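PDB 6IXO: myosin-2 from Saccharomyces cerevisiae, which transports organelles and proteins along actin cables, gripping their receptors through the globular cargo-binding tail domain that makes up this chain. Local coordinates for residues Q73-L78 against V141-E146; Q86-Q91 against V102-N107. All coordinates share one frame; numbering follows the deposited sequence.

Contact 1. Residues Q73-L78 against V141-E146; sequences QSESFL and VSLVTE
The backbones come nearest at Glu75 and Leu143, whose CA atoms are 8.2 Å apart, where helix 71-90 and helix 134-180 run side by side in the same direction. This parallel pair belongs to the all-helical bundle of the globular tail, in which helix 97-124 lies between the two in sequence and reverses the chain. At this spacing a medium-sized apolar side chain can reach the facing helix, and Leu143 does. Its CG stands anti to the backbone N (chi1 163°), and the branched end divides between two neighbours. CD1 lies against the CG methylene of Glu75, 3.6 Å away, with the carboxylate carbon CD next nearest, the two side chains crossing obliquely. Glutamate suits this exposed margin because its CG methylene gives the leucine an apolar partner and its carboxylate can stay at the surface. Glu75 OE1 and Glu146 OE1 are 5.1 Å apart; the like charges would probably disfavour a closer approach. On the buried side, serine is small enough to sit beneath the leucine methyl and also against Leu62 and Trp66 of helix 53-67. Its hydroxyl is hydrogen-bonded to Thr71 O and meets the leucine by van der Waals contact alone: Ser74 OG lies 4.1 Å from Leu143 CD2.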
# COMPACT_ATOMS: atom_id res chain seq x y z
N GLN A 73 -11.84 29.20 -12.59
CA GLN A 73 -12.78 28.31 -11.91
C GLN A 73 -12.11 26.94 -11.73
O GLN A 73 -12.34 26.28 -10.72
CB GLN A 73 -14.09 28.14 -12.68
CG GLN A 73 -15.07 29.32 -12.58
CD GLN A 73 -14.65 30.54 -13.39
OE1 GLN A 73 -13.70 30.49 -14.20
NE2 GLN A 73 -15.37 31.64 -13.19
N SER A 74 -11.31 26.52 -12.71
CA SER A 74 -10.68 25.20 -12.63
C SER A 74 -9.64 25.18 -11.53
O SER A 74 -9.49 24.19 -10.82
CB SER A 74 -10.05 24.82 -13.97
OG SER A 74 -8.95 25.66 -14.28
N GLU A 75 -8.93 26.29 -11.37
CA GLU A 75 -7.90 26.33 -10.35
C GLU A 75 -8.50 26.22 -8.94
O GLU A 75 -8.01 25.46 -8.10
CB GLU A 75 -7.07 27.60 -10.50
CG GLU A 75 -5.57 27.30 -10.50
CD GLU A 75 -4.72 28.56 -10.46
OE1 GLU A 75 -3.65 28.53 -9.79
OE2 GLU A 75 -5.11 29.57 -11.08
N SER A 76 -9.58 26.97 -8.71
CA SER A 76 -10.37 26.89 -7.48
C SER A 76 -10.89 25.48 -7.21
O SER A 76 -10.68 24.90 -6.13
CB SER A 76 -11.55 27.87 -7.57
OG SER A 76 -12.61 27.52 -6.71
N PHE A 77 -11.55 24.93 -8.22
CA PHE A 77 -12.07 23.57 -8.19
C PHE A 77 -10.96 22.53 -7.86
O PHE A 77 -11.14 21.67 -6.99
CB PHE A 77 -12.71 23.30 -9.55
CG PHE A 77 -13.11 21.87 -9.80
CD1 PHE A 77 -14.29 21.35 -9.29
CD2 PHE A 77 -12.34 21.08 -10.65
CE1 PHE A 77 -14.69 20.07 -9.58
CE2 PHE A 77 -12.73 19.80 -10.97
CZ PHE A 77 -13.91 19.29 -10.43
N LEU A 78 -9.82 22.65 -8.53
CA LEU A 78 -8.73 21.68 -8.36
C LEU A 78 -8.11 21.75 -6.98
O LEU A 78 -7.80 20.72 -6.39
CB LEU A 78 -7.65 21.92 -9.40
CG LEU A 78 -8.04 21.55 -10.81
CD1 LEU A 78 -7.06 22.17 -11.82
CD2 LEU A 78 -8.15 20.07 -10.96
N VAL A 141 -0.65 26.33 -20.49
CA VAL A 141 0.30 25.22 -20.46
C VAL A 141 0.94 25.15 -19.08
O VAL A 141 1.18 24.06 -18.52
CB VAL A 141 1.39 25.40 -21.54
CG1 VAL A 141 2.45 24.29 -21.45
CG2 VAL A 141 0.75 25.35 -22.88
N SER A 142 1.20 26.33 -18.52
CA SER A 142 1.85 26.46 -17.22
C SER A 142 0.95 25.92 -16.10
O SER A 142 1.41 25.24 -15.18
CB SER A 142 2.23 27.92 -16.99
OG SER A 142 2.95 28.05 -15.77
N LEU A 143 -0.34 26.22 -16.20
CA LEU A 143 -1.34 25.70 -15.27
C LEU A 143 -1.44 24.17 -15.30
O LEU A 143 -1.49 23.52 -14.26
CB LEU A 143 -2.71 26.31 -15.59
CG LEU A 143 -3.97 25.64 -15.04
CD1 LEU A 143 -4.17 25.95 -13.57
CD2 LEU A 143 -5.21 26.05 -15.83
N VAL A 144 -1.50 23.60 -16.50
CA VAL A 144 -1.68 22.16 -16.60
C VAL A 144 -0.40 21.47 -16.15
O VAL A 144 -0.44 20.39 -15.55
CB VAL A 144 -2.05 21.74 -18.05
CG1 VAL A 144 -2.19 20.21 -18.15
CG2 VAL A 144 -3.33 22.42 -18.46
N THR A 145 0.74 22.08 -16.45
CA THR A 145 2.00 21.50 -16.01
C THR A 145 2.07 21.45 -14.48
O THR A 145 2.49 20.45 -13.93
CB THR A 145 3.17 22.29 -16.55
OG1 THR A 145 3.09 22.31 -17.98
CG2 THR A 145 4.50 21.65 -16.11
N GLU A 146 1.64 22.52 -13.81
CA GLU A 146 1.61 22.54 -12.34
C GLU A 146 0.61 21.54 -11.81
O GLU A 146 0.83 20.92 -10.75
CB GLU A 146 1.24 23.93 -11.81
CG GLU A 146 2.28 24.99 -12.06
CD GLU A 146 1.86 26.34 -11.51
OE1 GLU A 146 0.84 26.39 -10.79
OE2 GLU A 146 2.55 27.34 -11.81

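Contact 2. Residues Q86-Q91 against V102-N107; sequences QKVVTQ and VFWLAN
Val88 holds CG1 anti to its backbone N (chi1 168°), directing that methyl at the indole of Trp104, whose own CG lies beside its backbone N (chi1 -79°). Val88 CG1 comes within 3.5 Å of Trp104 NE1, and the two side chains cross at about a right angle. One residue on, Val89 uses its other branch: CG2 rests 3.8 Å from Trp104 CB, the two side chains passing each other in opposite directions. Both methyls approach the ring obliquely. Valine suits both places, being short and beta-branched, since the helices are close here: the CA atoms of Val89 and Trp104 are 7.5 Å apart. The pair forms an antiparallel helical hairpin, helix 71-90 turning through a short connection into helix 97-124, inside the helical bundle of the cargo-binding tail. Phe35 meets the indole edge-to-face and also touches Val88, while Val89 packs on Ile158 of helix 134-180. On the side of the indole plane away from the valine methyls, Phe103 CD2 sits 3.8 Å above that plane, offset toward the rim. Asn107 in turn lays its amide nitrogen ND2 3.5 Å above the centre of the Phe103 ring. The same ND2 donates to Phe103 O at 2.9 Å (N-H...O 161°) and hydrogen-bonds to Val51 O, while OD1 accepts from Ala55 N, fixing the buried amide's rotation.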
# COMPACT_ATOMS: atom_id res chain seq x y z
N GLN A 86 -6.81 14.24 -0.28
CA GLN A 86 -5.74 13.92 0.67
C GLN A 86 -6.33 13.81 2.07
O GLN A 86 -6.01 12.89 2.83
CB GLN A 86 -4.64 14.99 0.64
CG GLN A 86 -3.51 14.67 1.67
CD GLN A 86 -2.17 15.33 1.35
OE1 GLN A 86 -1.75 15.44 0.18
NE2 GLN A 86 -1.49 15.75 2.38
N LYS A 87 -7.21 14.75 2.41
CA LYS A 87 -7.88 14.73 3.70
C LYS A 87 -8.68 13.45 3.89
O LYS A 87 -8.66 12.84 4.97
CB LYS A 87 -8.80 15.94 3.87
CG LYS A 87 -9.55 15.94 5.20
CD LYS A 87 -10.26 17.26 5.48
CE LYS A 87 -10.81 17.31 6.90
NZ LYS A 87 -11.58 18.56 7.19
N VAL A 88 -9.38 13.02 2.85
CA VAL A 88 -10.14 11.78 2.96
C VAL A 88 -9.22 10.60 3.25
O VAL A 88 -9.53 9.74 4.07
CB VAL A 88 -10.97 11.50 1.67
CG1 VAL A 88 -11.52 10.09 1.68
CG2 VAL A 88 -12.16 12.52 1.60
N VAL A 89 -8.06 10.56 2.60
CA VAL A 89 -7.21 9.38 2.82
C VAL A 89 -6.60 9.45 4.25
O VAL A 89 -6.41 8.44 4.90
CB VAL A 89 -6.13 9.32 1.77
CG1 VAL A 89 -5.10 8.23 2.12
CG2 VAL A 89 -6.79 9.03 0.32
N THR A 90 -6.37 10.67 4.74
CA THR A 90 -5.81 10.89 6.08
C THR A 90 -6.73 10.35 7.19
O THR A 90 -6.28 9.94 8.28
CB THR A 90 -5.50 12.41 6.23
OG1 THR A 90 -4.43 12.73 5.33
CG2 THR A 90 -5.06 12.77 7.65
N GLN A 91 -8.02 10.32 6.90
CA GLN A 91 -9.04 9.92 7.87
C GLN A 91 -9.41 8.45 7.76
O GLN A 91 -10.23 7.97 8.54
CB GLN A 91 -10.28 10.81 7.67
CG GLN A 91 -9.99 12.27 8.08
CD GLN A 91 -11.20 13.20 7.95
OE1 GLN A 91 -12.10 12.96 7.15
NE2 GLN A 91 -11.21 14.27 8.74
N VAL A 102 -7.16 1.58 -1.62
CA VAL A 102 -6.88 1.14 -2.98
C VAL A 102 -7.78 1.92 -3.97
O VAL A 102 -7.35 2.34 -5.06
CB VAL A 102 -7.10 -0.38 -3.14
CG1 VAL A 102 -6.90 -0.82 -4.59
CG2 VAL A 102 -6.10 -1.18 -2.17
N PHE A 103 -9.02 2.09 -3.55
CA PHE A 103 -10.01 2.87 -4.29
C PHE A 103 -9.43 4.24 -4.63
O PHE A 103 -9.45 4.68 -5.80
CB PHE A 103 -11.28 3.01 -3.45
CG PHE A 103 -12.36 3.86 -4.11
CD1 PHE A 103 -13.24 3.29 -5.02
CD2 PHE A 103 -12.50 5.20 -3.76
CE1 PHE A 103 -14.25 4.06 -5.63
CE2 PHE A 103 -13.54 5.98 -4.35
CZ PHE A 103 -14.39 5.39 -5.27
N TRP A 104 -8.93 4.95 -3.62
CA TRP A 104 -8.42 6.29 -3.86
C TRP A 104 -7.13 6.27 -4.66
O TRP A 104 -6.90 7.16 -5.48
CB TRP A 104 -8.25 7.07 -2.54
CG TRP A 104 -9.57 7.58 -2.11
CD1 TRP A 104 -10.31 7.17 -1.05
CD2 TRP A 104 -10.37 8.52 -2.82
NE1 TRP A 104 -11.51 7.82 -1.03
CE2 TRP A 104 -11.59 8.65 -2.12
CE3 TRP A 104 -10.18 9.27 -3.99
CZ2 TRP A 104 -12.60 9.51 -2.53
CZ3 TRP A 104 -11.22 10.11 -4.42
CH2 TRP A 104 -12.40 10.23 -3.69
N LEU A 105 -6.27 5.27 -4.46
CA LEU A 105 -5.10 5.13 -5.32
C LEU A 105 -5.52 5.00 -6.79
O LEU A 105 -4.89 5.59 -7.68
CB LEU A 105 -4.25 3.91 -4.89
CG LEU A 105 -3.49 4.10 -3.54
CD1 LEU A 105 -2.82 2.75 -3.10
CD2 LEU A 105 -2.45 5.21 -3.65
N ALA A 106 -6.54 4.18 -7.04
CA ALA A 106 -7.00 3.97 -8.42
C ALA A 106 -7.47 5.31 -9.02
O ALA A 106 -7.16 5.66 -10.18
CB ALA A 106 -8.12 2.97 -8.46
N ASN A 107 -8.22 6.05 -8.21
CA ASN A 107 -8.84 7.29 -8.72
C ASN A 107 -7.82 8.39 -8.97
O ASN A 107 -7.88 9.11 -9.97
CB ASN A 107 -9.93 7.76 -7.76
CG ASN A 107 -11.24 7.11 -8.08
OD1 ASN A 107 -11.99 7.56 -9.00
ND2 ASN A 107 -11.51 5.97 -7.43

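How the contacts relate
Both contacts use helix 71-90, at successive places along its length, with centres 21 Å apart and nearest atoms about 9 Å apart. Contact 2 pairs the C-terminal end of helix 71-90 with helix 97-124 and is nested within the longer chain loop closed by contact 1, which joins helix 71-90 to helix 134-180. Together they describe three successive helices of alternating direction. Contact 2 is buried, its centre about 11 Å from that of the chain, and its chemistry is aliphatic and aromatic, with two valines against one indole. Contact 1, its centre about 28 Å from the chain centre, is only partly buried; there a single leucine meets a buried serine and an exposed, charged glutamate.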